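Local structure of cellulase (Xanthomonas axonopodis pv. citri, 5HOS) at residues 102-107 with 147-152; 30-35 with 61-66; 200-205 with 209-214. The protein probably hydrolyses internal beta-1,4-glucosidic bonds of cellulose and related glucans, as an endo-beta-1,4-glucanase of glycoside hydrolase family 5. One frame throughout, in Å; residues are numbered along the deposited sequence.

Contact 1. Residues 102-107 with 147-152; sequences NAKAAK and KSDNAV
Lys104 and Asp149 reach for each other from opposite directions, the lysine from the last turn of helix 90-105 and the aspartate from the loop that leads into strand 152-155. The ammonium nitrogen Lys104 NZ lies 2.8 Å from Asp149 OD2, a salt bridge made on the syn side of the carboxylate and 18° out of its plane. Beyond CG the lysine chain is fully extended, which carries its nitrogen from the helix to the loop. Its methylenes are used on the way: Lys104 CE packs on Ala151 CB at 3.5 Å.

The other carboxylate oxygen bonds within the loop. Asp149 OD1 accepts the backbone N-H of Ala151 at 3.0 Å, from the anti side, which makes an Asx turn within the type I beta turn Asp149-Val152. In the beta/alpha barrel this turn brings the chain from helix 132-145 into the fourth barrel strand, and the lysine joins it to helix 90-105, the barrel helix before 132-145. Asp149 turns its CG away from its own backbone N (chi1 -179°), and its two oxygens divide between Lys104 NZ and Ala151 N. Water 1 donates to Asp149 OD1 at 2.8 Å and accepts only a weak bond from Lys104 NZ. The helix ends just after Lys104 in a Schellman motif, in which Lys107, at positive phi (52°), bonds through its N to Lys104 O.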
loop_
_atom_site.group_PDB
_atom_site.type_symbol
_atom_site.label_atom_id
_atom_site.label_comp_id
_atom_site.label_asym_id
_atom_site.label_seq_id
_atom_site.Cartn_x
_atom_site.Cartn_y
_atom_site.Cartn_z
ATOM N N ASN A 102 17.935 5.171 0.246
ATOM C CA ASN A 102 18.239 3.969 -0.521
ATOM C C ASN A 102 17.403 3.872 -1.800
ATOM O O ASN A 102 17.929 3.555 -2.865
ATOM C CB ASN A 102 18.000 2.707 0.318
ATOM C CG ASN A 102 19.043 2.501 1.405
ATOM O OD1 ASN A 102 20.119 3.077 1.375
ATOM N ND2 ASN A 102 18.719 1.652 2.373
ATOM N N ALA A 103 16.112 4.180 -1.686
ATOM C CA ALA A 103 15.214 4.161 -2.829
ATOM C C ALA A 103 15.625 5.205 -3.859
ATOM O O ALA A 103 15.692 4.905 -5.057
ATOM C CB ALA A 103 13.788 4.406 -2.387
ATOM N N LYS A 104 15.921 6.413 -3.397
ATOM C CA LYS A 104 16.375 7.471 -4.296
ATOM C C LYS A 104 17.629 7.071 -5.057
ATOM O O LYS A 104 17.756 7.402 -6.233
ATOM C CB LYS A 104 16.626 8.786 -3.553
ATOM C CG LYS A 104 15.360 9.529 -3.147
ATOM C CD LYS A 104 15.723 10.774 -2.375
ATOM C CE LYS A 104 14.523 11.519 -1.849
ATOM N NZ LYS A 104 14.996 12.638 -0.999
ATOM N N ALA A 105 18.547 6.360 -4.397
ATOM C CA ALA A 105 19.784 5.889 -5.040
ATOM C C ALA A 105 19.503 4.939 -6.193
ATOM O O ALA A 105 20.269 4.884 -7.144
ATOM C CB ALA A 105 20.713 5.221 -4.028
ATOM N N ALA A 106 18.400 4.195 -6.092
ATOM C CA ALA A 106 17.934 3.305 -7.145
ATOM C C ALA A 106 16.879 3.956 -8.054
ATOM O O ALA A 106 16.238 3.250 -8.823
ATOM C CB ALA A 106 17.378 2.029 -6.516
ATOM N N LYS A 107 16.748 5.292 -8.000
ATOM C CA LYS A 107 15.732 6.065 -8.735
ATOM C C LYS A 107 14.298 5.539 -8.528
ATOM O O LYS A 107 13.515 5.404 -9.479
ATOM C CB LYS A 107 16.098 6.168 -10.221
ATOM C CG LYS A 107 17.495 6.750 -10.461
ATOM C CD LYS A 107 17.746 7.029 -11.940
ATOM C CE LYS A 107 19.232 7.076 -12.283
ATOM N NZ LYS A 107 20.017 7.998 -11.417
ATOM N N LYS A 147 8.232 16.610 4.073
ATOM C CA LYS A 147 7.439 17.679 3.434
ATOM C C LYS A 147 7.845 17.929 1.998
ATOM O O LYS A 147 8.950 18.394 1.722
ATOM C CB LYS A 147 7.541 18.989 4.223
ATOM C CG LYS A 147 6.685 20.121 3.640
ATOM C CD LYS A 147 6.704 21.357 4.527
ATOM C CE LYS A 147 6.117 22.558 3.807
ATOM N NZ LYS A 147 5.947 23.707 4.744
ATOM N N SER A 148 6.933 17.596 1.098
ATOM C CA SER A 148 7.044 17.881 -0.324
ATOM C C SER A 148 8.250 17.223 -1.009
ATOM O O SER A 148 8.689 17.667 -2.060
ATOM C CB SER A 148 7.027 19.398 -0.564
ATOM O OG SER A 148 5.870 19.968 -0.005
ATOM N N ASP A 149 8.752 16.145 -0.424
ATOM C CA ASP A 149 9.799 15.363 -1.025
ATOM C C ASP A 149 9.106 14.470 -2.045
ATOM O O ASP A 149 8.368 13.564 -1.683
ATOM C CB ASP A 149 10.511 14.545 0.051
ATOM C CG ASP A 149 11.659 13.712 -0.496
ATOM O OD1 ASP A 149 11.639 13.345 -1.681
ATOM O OD2 ASP A 149 12.592 13.408 0.281
ATOM N N ASN A 150 9.355 14.724 -3.324
ATOM C CA ASN A 150 8.633 14.033 -4.393
ATOM C C ASN A 150 8.896 12.523 -4.469
ATOM O O ASN A 150 8.123 11.807 -5.086
ATOM C CB ASN A 150 8.903 14.696 -5.742
ATOM C CG ASN A 150 7.851 14.349 -6.784
ATOM O OD1 ASN A 150 6.647 14.557 -6.569
ATOM N ND2 ASN A 150 8.294 13.805 -7.916
ATOM N N ALA A 151 9.952 12.034 -3.824
ATOM C CA ALA A 151 10.164 10.580 -3.743
ATOM C C ALA A 151 9.237 9.872 -2.767
ATOM O O ALA A 151 9.140 8.651 -2.825
ATOM C CB ALA A 151 11.598 10.266 -3.371
ATOM N N VAL A 152 8.593 10.613 -1.858
ATOM C CA VAL A 152 7.863 10.017 -0.744
ATOM C C VAL A 152 6.365 10.169 -0.946
ATOM O O VAL A 152 5.862 11.280 -1.146
ATOM C CB VAL A 152 8.280 10.642 0.599
ATOM C CG1 VAL A 152 7.636 9.912 1.769
ATOM C CG2 VAL A 152 9.798 10.598 0.741
HETATM O O HOH W 1 13.418 14.367 -3.540
#

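Contact 2. Residues 30-35 with 61-66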
loop_
_atom_site.group_PDB
_atom_site.type_symbol
_atom_site.label_atom_id
_atom_site.label_comp_id
_atom_site.label_asym_id
_atom_site.label_seq_id
_atom_site.Cartn_x
_atom_site.Cartn_y
_atom_site.Cartn_z
ATOM N N ALA A 30 5.109 1.540 -10.702
ATOM C CA ALA A 30 5.095 0.079 -10.753
ATOM C C ALA A 30 6.126 -0.421 -9.767
ATOM O O ALA A 30 7.300 -0.061 -9.856
ATOM C CB ALA A 30 5.435 -0.413 -12.137
ATOM N N GLY A 31 5.707 -1.257 -8.833
ATOM C CA GLY A 31 6.638 -1.687 -7.825
ATOM C C GLY A 31 6.223 -2.848 -6.972
ATOM O O GLY A 31 5.421 -3.695 -7.383
ATOM N N VAL A 32 6.789 -2.868 -5.775
ATOM C CA VAL A 32 6.741 -4.030 -4.920
ATOM C C VAL A 32 6.688 -3.614 -3.452
ATOM O O VAL A 32 7.285 -2.610 -3.054
ATOM C CB VAL A 32 7.961 -4.936 -5.197
ATOM C CG1 VAL A 32 9.267 -4.258 -4.790
ATOM C CG2 VAL A 32 7.803 -6.291 -4.523
ATOM N N ASN A 33 5.960 -4.390 -2.660
ATOM C CA ASN A 33 5.977 -4.251 -1.211
ATOM C C ASN A 33 7.221 -4.930 -0.657
ATOM O O ASN A 33 7.464 -6.098 -0.956
ATOM C CB ASN A 33 4.744 -4.898 -0.580
ATOM C CG ASN A 33 3.511 -4.045 -0.709
ATOM O OD1 ASN A 33 3.198 -3.271 0.197
ATOM N ND2 ASN A 33 2.784 -4.199 -1.821
ATOM N N LEU A 34 8.007 -4.199 0.130
ATOM C CA LEU A 34 9.121 -4.789 0.868
ATOM C C LEU A 34 8.681 -4.953 2.306
ATOM O O LEU A 34 8.729 -4.007 3.101
ATOM C CB LEU A 34 10.391 -3.937 0.757
ATOM C CG LEU A 34 10.990 -3.779 -0.638
ATOM C CD1 LEU A 34 12.324 -3.046 -0.544
ATOM C CD2 LEU A 34 11.176 -5.116 -1.337
ATOM N N SER A 35 8.212 -6.160 2.609
ATOM C CA SER A 35 7.713 -6.506 3.923
ATOM C C SER A 35 8.882 -6.799 4.849
ATOM O O SER A 35 9.863 -7.404 4.428
ATOM C CB SER A 35 6.818 -7.748 3.840
ATOM O OG SER A 35 6.419 -8.154 5.129
ATOM N N ALA A 61 18.116 -1.651 -5.521
ATOM C CA ALA A 61 18.819 -1.797 -6.800
ATOM C C ALA A 61 18.312 -3.010 -7.600
ATOM O O ALA A 61 18.108 -2.904 -8.799
ATOM C CB ALA A 61 20.320 -1.881 -6.586
ATOM N N TYR A 62 18.066 -4.138 -6.929
ATOM C CA TYR A 62 17.526 -5.316 -7.604
ATOM C C TYR A 62 16.196 -5.020 -8.307
ATOM O O TYR A 62 16.031 -5.310 -9.496
ATOM C CB TYR A 62 17.344 -6.504 -6.642
ATOM C CG TYR A 62 16.596 -7.643 -7.304
ATOM C CD1 TYR A 62 17.212 -8.441 -8.266
ATOM C CD2 TYR A 62 15.249 -7.886 -7.016
ATOM C CE1 TYR A 62 16.523 -9.465 -8.903
ATOM C CE2 TYR A 62 14.553 -8.907 -7.644
ATOM C CZ TYR A 62 15.191 -9.697 -8.585
ATOM O OH TYR A 62 14.493 -10.713 -9.204
ATOM N N PHE A 63 15.250 -4.443 -7.575
ATOM C CA PHE A 63 13.923 -4.202 -8.144
ATOM C C PHE A 63 13.937 -3.103 -9.195
ATOM O O PHE A 63 13.221 -3.199 -10.186
ATOM C CB PHE A 63 12.877 -3.993 -7.040
ATOM C CG PHE A 63 12.562 -5.266 -6.305
ATOM C CD1 PHE A 63 11.873 -6.295 -6.954
ATOM C CD2 PHE A 63 13.003 -5.473 -5.012
ATOM C CE1 PHE A 63 11.601 -7.497 -6.310
ATOM C CE2 PHE A 63 12.732 -6.676 -4.359
ATOM C CZ PHE A 63 12.037 -7.687 -5.011
ATOM N N ALA A 64 14.804 -2.106 -9.018
ATOM C CA ALA A 64 15.032 -1.095 -10.062
ATOM C C ALA A 64 15.586 -1.733 -11.332
ATOM O O ALA A 64 15.163 -1.379 -12.439
ATOM C CB ALA A 64 15.970 0.002 -9.570
ATOM N N GLY A 65 16.501 -2.693 -11.176
ATOM C CA GLY A 65 17.046 -3.441 -12.318
ATOM C C GLY A 65 15.976 -4.235 -13.066
ATOM O O GLY A 65 16.104 -4.481 -14.263
ATOM N N LYS A 66 14.915 -4.623 -12.355
ATOM C CA LYS A 66 13.730 -5.246 -12.962
ATOM C C LYS A 66 12.681 -4.234 -13.441
ATOM O O LYS A 66 11.538 -4.611 -13.705
ATOM C CB LYS A 66 13.103 -6.239 -11.978
ATOM C CG LYS A 66 14.018 -7.392 -11.602
ATOM C CD LYS A 66 14.184 -8.378 -12.754
ATOM C CE LYS A 66 15.585 -8.943 -12.824
ATOM N NZ LYS A 66 15.706 -9.820 -14.020
#
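Val32 and Leu34, alternate residues of strand 29-34, both meet the ring of Phe63 from helix 57-65, and no hydrogen bond crosses between the two segments. The CH-pi part belongs to Val32. Its CG1 methyl stands over one face of the Phe63 ring, 3.9 Å from the ring centroid and 14° off the normal, and the valine and phenylalanine side chains run roughly perpendicular. A chi1 of 66° sets this methyl between the backbone N and the carbonyl carbon of Val32, and it is this branch that touches the ring.

The other apolar contact is oblique. Leu34 and Phe63 run antiparallel alongside each other, and Leu34 CD2 comes to 3.7 Å from Phe63 CE2. The edge of Tyr62 is turned to the ring face opposite Val32, with Tyr62 CD2 3.5 Å above the Phe63 plane and over its centre, so the phenylalanine lies between strand and helix neighbour.

All three touching residues are buried in the layer between barrel and helices. The contact lies within the first beta-alpha-beta unit, strand 29-34, helix 57-65 and strand 70-75; Ala306 of strand 298-306 touches both Val32 and Phe63, and Met330 of helix 330-341 also packs on Phe63.

Contact 3. Residues 200-205 with 209-214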
loop_
_atom_site.group_PDB
_atom_site.type_symbol
_atom_site.label_atom_id
_atom_site.label_comp_id
_atom_site.label_asym_id
_atom_site.label_seq_id
_atom_site.Cartn_x
_atom_site.Cartn_y
_atom_site.Cartn_z
ATOM N N SER A 200 -14.909 -5.492 -3.443
ATOM C CA SER A 200 -15.934 -5.255 -2.423
ATOM C C SER A 200 -16.265 -3.778 -2.221
ATOM O O SER A 200 -16.823 -3.403 -1.184
ATOM C CB SER A 200 -15.483 -5.882 -1.096
ATOM O OG SER A 200 -14.193 -5.416 -0.712
ATOM N N TRP A 201 -15.980 -2.948 -3.225
ATOM C CA TRP A 201 -16.192 -1.502 -3.111
ATOM C C TRP A 201 -17.646 -1.108 -2.794
ATOM O O TRP A 201 -17.881 -0.095 -2.123
ATOM C CB TRP A 201 -15.731 -0.781 -4.383
ATOM C CG TRP A 201 -15.310 0.629 -4.118
ATOM C CD1 TRP A 201 -15.917 1.767 -4.551
ATOM C CD2 TRP A 201 -14.182 1.044 -3.342
ATOM N NE1 TRP A 201 -15.237 2.868 -4.092
ATOM C CE2 TRP A 201 -14.170 2.457 -3.344
ATOM C CE3 TRP A 201 -13.188 0.359 -2.634
ATOM C CZ2 TRP A 201 -13.190 3.206 -2.665
ATOM C CZ3 TRP A 201 -12.212 1.096 -1.960
ATOM C CH2 TRP A 201 -12.220 2.511 -1.985
ATOM N N TYR A 202 -18.598 -1.906 -3.282
ATOM C CA TYR A 202 -20.024 -1.690 -3.037
ATOM C C TYR A 202 -20.593 -2.544 -1.906
ATOM O O TYR A 202 -21.787 -2.431 -1.603
ATOM C CB TYR A 202 -20.821 -1.956 -4.315
ATOM C CG TYR A 202 -20.528 -1.020 -5.453
ATOM C CD1 TYR A 202 -19.491 -1.279 -6.350
ATOM C CD2 TYR A 202 -21.282 0.128 -5.643
ATOM C CE1 TYR A 202 -19.231 -0.424 -7.410
ATOM C CE2 TYR A 202 -21.020 0.996 -6.687
ATOM C CZ TYR A 202 -19.993 0.712 -7.572
ATOM O OH TYR A 202 -19.737 1.554 -8.625
ATOM N N SER A 203 -19.770 -3.391 -1.281
ATOM C CA SER A 203 -20.206 -4.175 -0.117
ATOM C C SER A 203 -20.540 -3.254 1.056
ATOM O O SER A 203 -20.015 -2.150 1.148
ATOM C CB SER A 203 -19.142 -5.186 0.312
ATOM O OG SER A 203 -18.849 -6.106 -0.724
ATOM N N THR A 204 -21.418 -3.710 1.943
ATOM C CA THR A 204 -21.968 -2.840 2.989
ATOM C C THR A 204 -21.712 -3.316 4.416
ATOM O O THR A 204 -21.630 -4.530 4.678
ATOM C CB THR A 204 -23.482 -2.642 2.826
ATOM O OG1 THR A 204 -24.131 -3.912 2.748
ATOM C CG2 THR A 204 -23.785 -1.834 1.576
ATOM N N VAL A 205 -21.578 -2.338 5.316
ATOM C CA VAL A 205 -21.602 -2.543 6.766
ATOM C C VAL A 205 -22.732 -1.652 7.267
ATOM O O VAL A 205 -22.621 -0.423 7.202
ATOM C CB VAL A 205 -20.270 -2.127 7.446
ATOM C CG1 VAL A 205 -20.338 -2.346 8.960
ATOM C CG2 VAL A 205 -19.104 -2.889 6.842
ATOM N N SER A 209 -21.058 1.840 2.519
ATOM C CA SER A 209 -20.085 1.263 1.590
ATOM C C SER A 209 -18.989 2.246 1.252
ATOM O O SER A 209 -19.173 3.466 1.376
ATOM C CB SER A 209 -20.768 0.850 0.289
ATOM O OG SER A 209 -21.264 1.986 -0.412
ATOM N N ASN A 210 -17.861 1.714 0.782
ATOM C CA ASN A 210 -16.820 2.566 0.217
ATOM C C ASN A 210 -17.309 3.368 -0.977
ATOM O O ASN A 210 -16.945 4.532 -1.115
ATOM C CB ASN A 210 -15.578 1.758 -0.144
ATOM C CG ASN A 210 -14.857 1.241 1.083
ATOM O OD1 ASN A 210 -14.900 1.864 2.139
ATOM N ND2 ASN A 210 -14.203 0.097 0.953
ATOM N N ALA A 211 -18.165 2.764 -1.805
ATOM C CA ALA A 211 -18.710 3.449 -2.982
ATOM C C ALA A 211 -19.405 4.771 -2.647
ATOM O O ALA A 211 -19.330 5.733 -3.425
ATOM C CB ALA A 211 -19.657 2.529 -3.744
ATOM N N VAL A 212 -20.084 4.818 -1.503
ATOM C CA VAL A 212 -20.743 6.039 -1.039
ATOM C C VAL A 212 -19.744 6.895 -0.256
ATOM O O VAL A 212 -19.526 8.078 -0.570
ATOM C CB VAL A 212 -21.989 5.714 -0.175
ATOM C CG1 VAL A 212 -22.603 6.982 0.410
ATOM C CG2 VAL A 212 -23.017 4.966 -1.011
ATOM N N ALA A 213 -19.138 6.295 0.757
ATOM C CA ALA A 213 -18.305 7.040 1.709
ATOM C C ALA A 213 -17.109 7.737 1.052
ATOM O O ALA A 213 -16.803 8.890 1.367
ATOM C CB ALA A 213 -17.832 6.114 2.821
ATOM N N MET A 214 -16.468 7.053 0.113
ATOM C CA MET A 214 -15.247 7.553 -0.499
ATOM C C MET A 214 -15.518 8.499 -1.668
ATOM O O MET A 214 -14.612 9.210 -2.072
ATOM C CB MET A 214 -14.353 6.390 -0.923
ATOM C CG MET A 214 -13.945 5.474 0.237
ATOM S SD MET A 214 -13.053 6.243 1.624
ATOM C CE MET A 214 -11.688 6.951 0.726
HETATM O O HOH W 2 -17.473 -1.137 0.815
HETATM O O HOH W 3 -13.952 -2.313 -0.424
HETATM O O HOH W 4 -23.495 -0.331 -1.725
#
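Trp201 lies against Asn210 and Ala211 where the loop that follows the fifth strand of the beta/alpha barrel, 188-191, folds back on the short helix 210-213. A type I beta turn, Ser200-Ser203, and the N-terminus of that helix form the two sides of the contact.

The tight part centres on the indole. Asn210 CB sits over the six-membered ring of Trp201, 3.5 Å from its centroid and 9° off the normal, a CH-pi contact with the CB almost above the middle of the ring. The amide of Asn210 is turned 47° from the indole plane, and its OD1 accepts from Ala193 N. Farther along, Trp201 CZ2 meets Met214 CG at 3.8 Å, obliquely to the ring. Trp201 has its CG anti to the backbone N (chi1 -153°), which lays one indole face against the first turn of the helix; Trp259 and Phe256 are its edge-to-face partners. The backbone adds one direct bond, from Ala211 N to Trp201 O at 2.9 Å. Ser209, also buried, packs on the turn, its CB 3.2 Å from Ser203 O.

Tyr202 forms the exposed edge. Its contact is small but close, with Ala211 CB over one ring face and 3.5 Å from Tyr202 CD2. Waters bridge turn and helix start: water 2 lies 2.8 Å from Ser203 O and accepts from Asn210 N at 2.9 Å, while water 3 accepts from Asn210 ND2 and is also bonded to Ser200 OG. Water 4 donates to Tyr202 O. At the N-cap, Ser209 OG accepts the backbone N-H of Val212 at 3.3 Å.

Contacts 1 and 2 are neighbours through the adjacent helices 57-65 and 90-105, their centres 14 Å apart. They touch where Ala106, just past the end of helix 90-105, meets helix 57-65: Ala106 O lies 3.3 Å from Ala64 CB. Contact 2 is buried between the first strand and its helix, whereas contact 1 is a surface bridge from a helix to the loop entering the fourth strand. Contact 3 lies across the chain's centre from both, its centre about 33 Å from that of contact 1 and 31 Å from that of contact 2. Contact 3 belongs to the loop leaving the C-terminal end of its strand, the barrel end that carries the active site in family 5 enzymes.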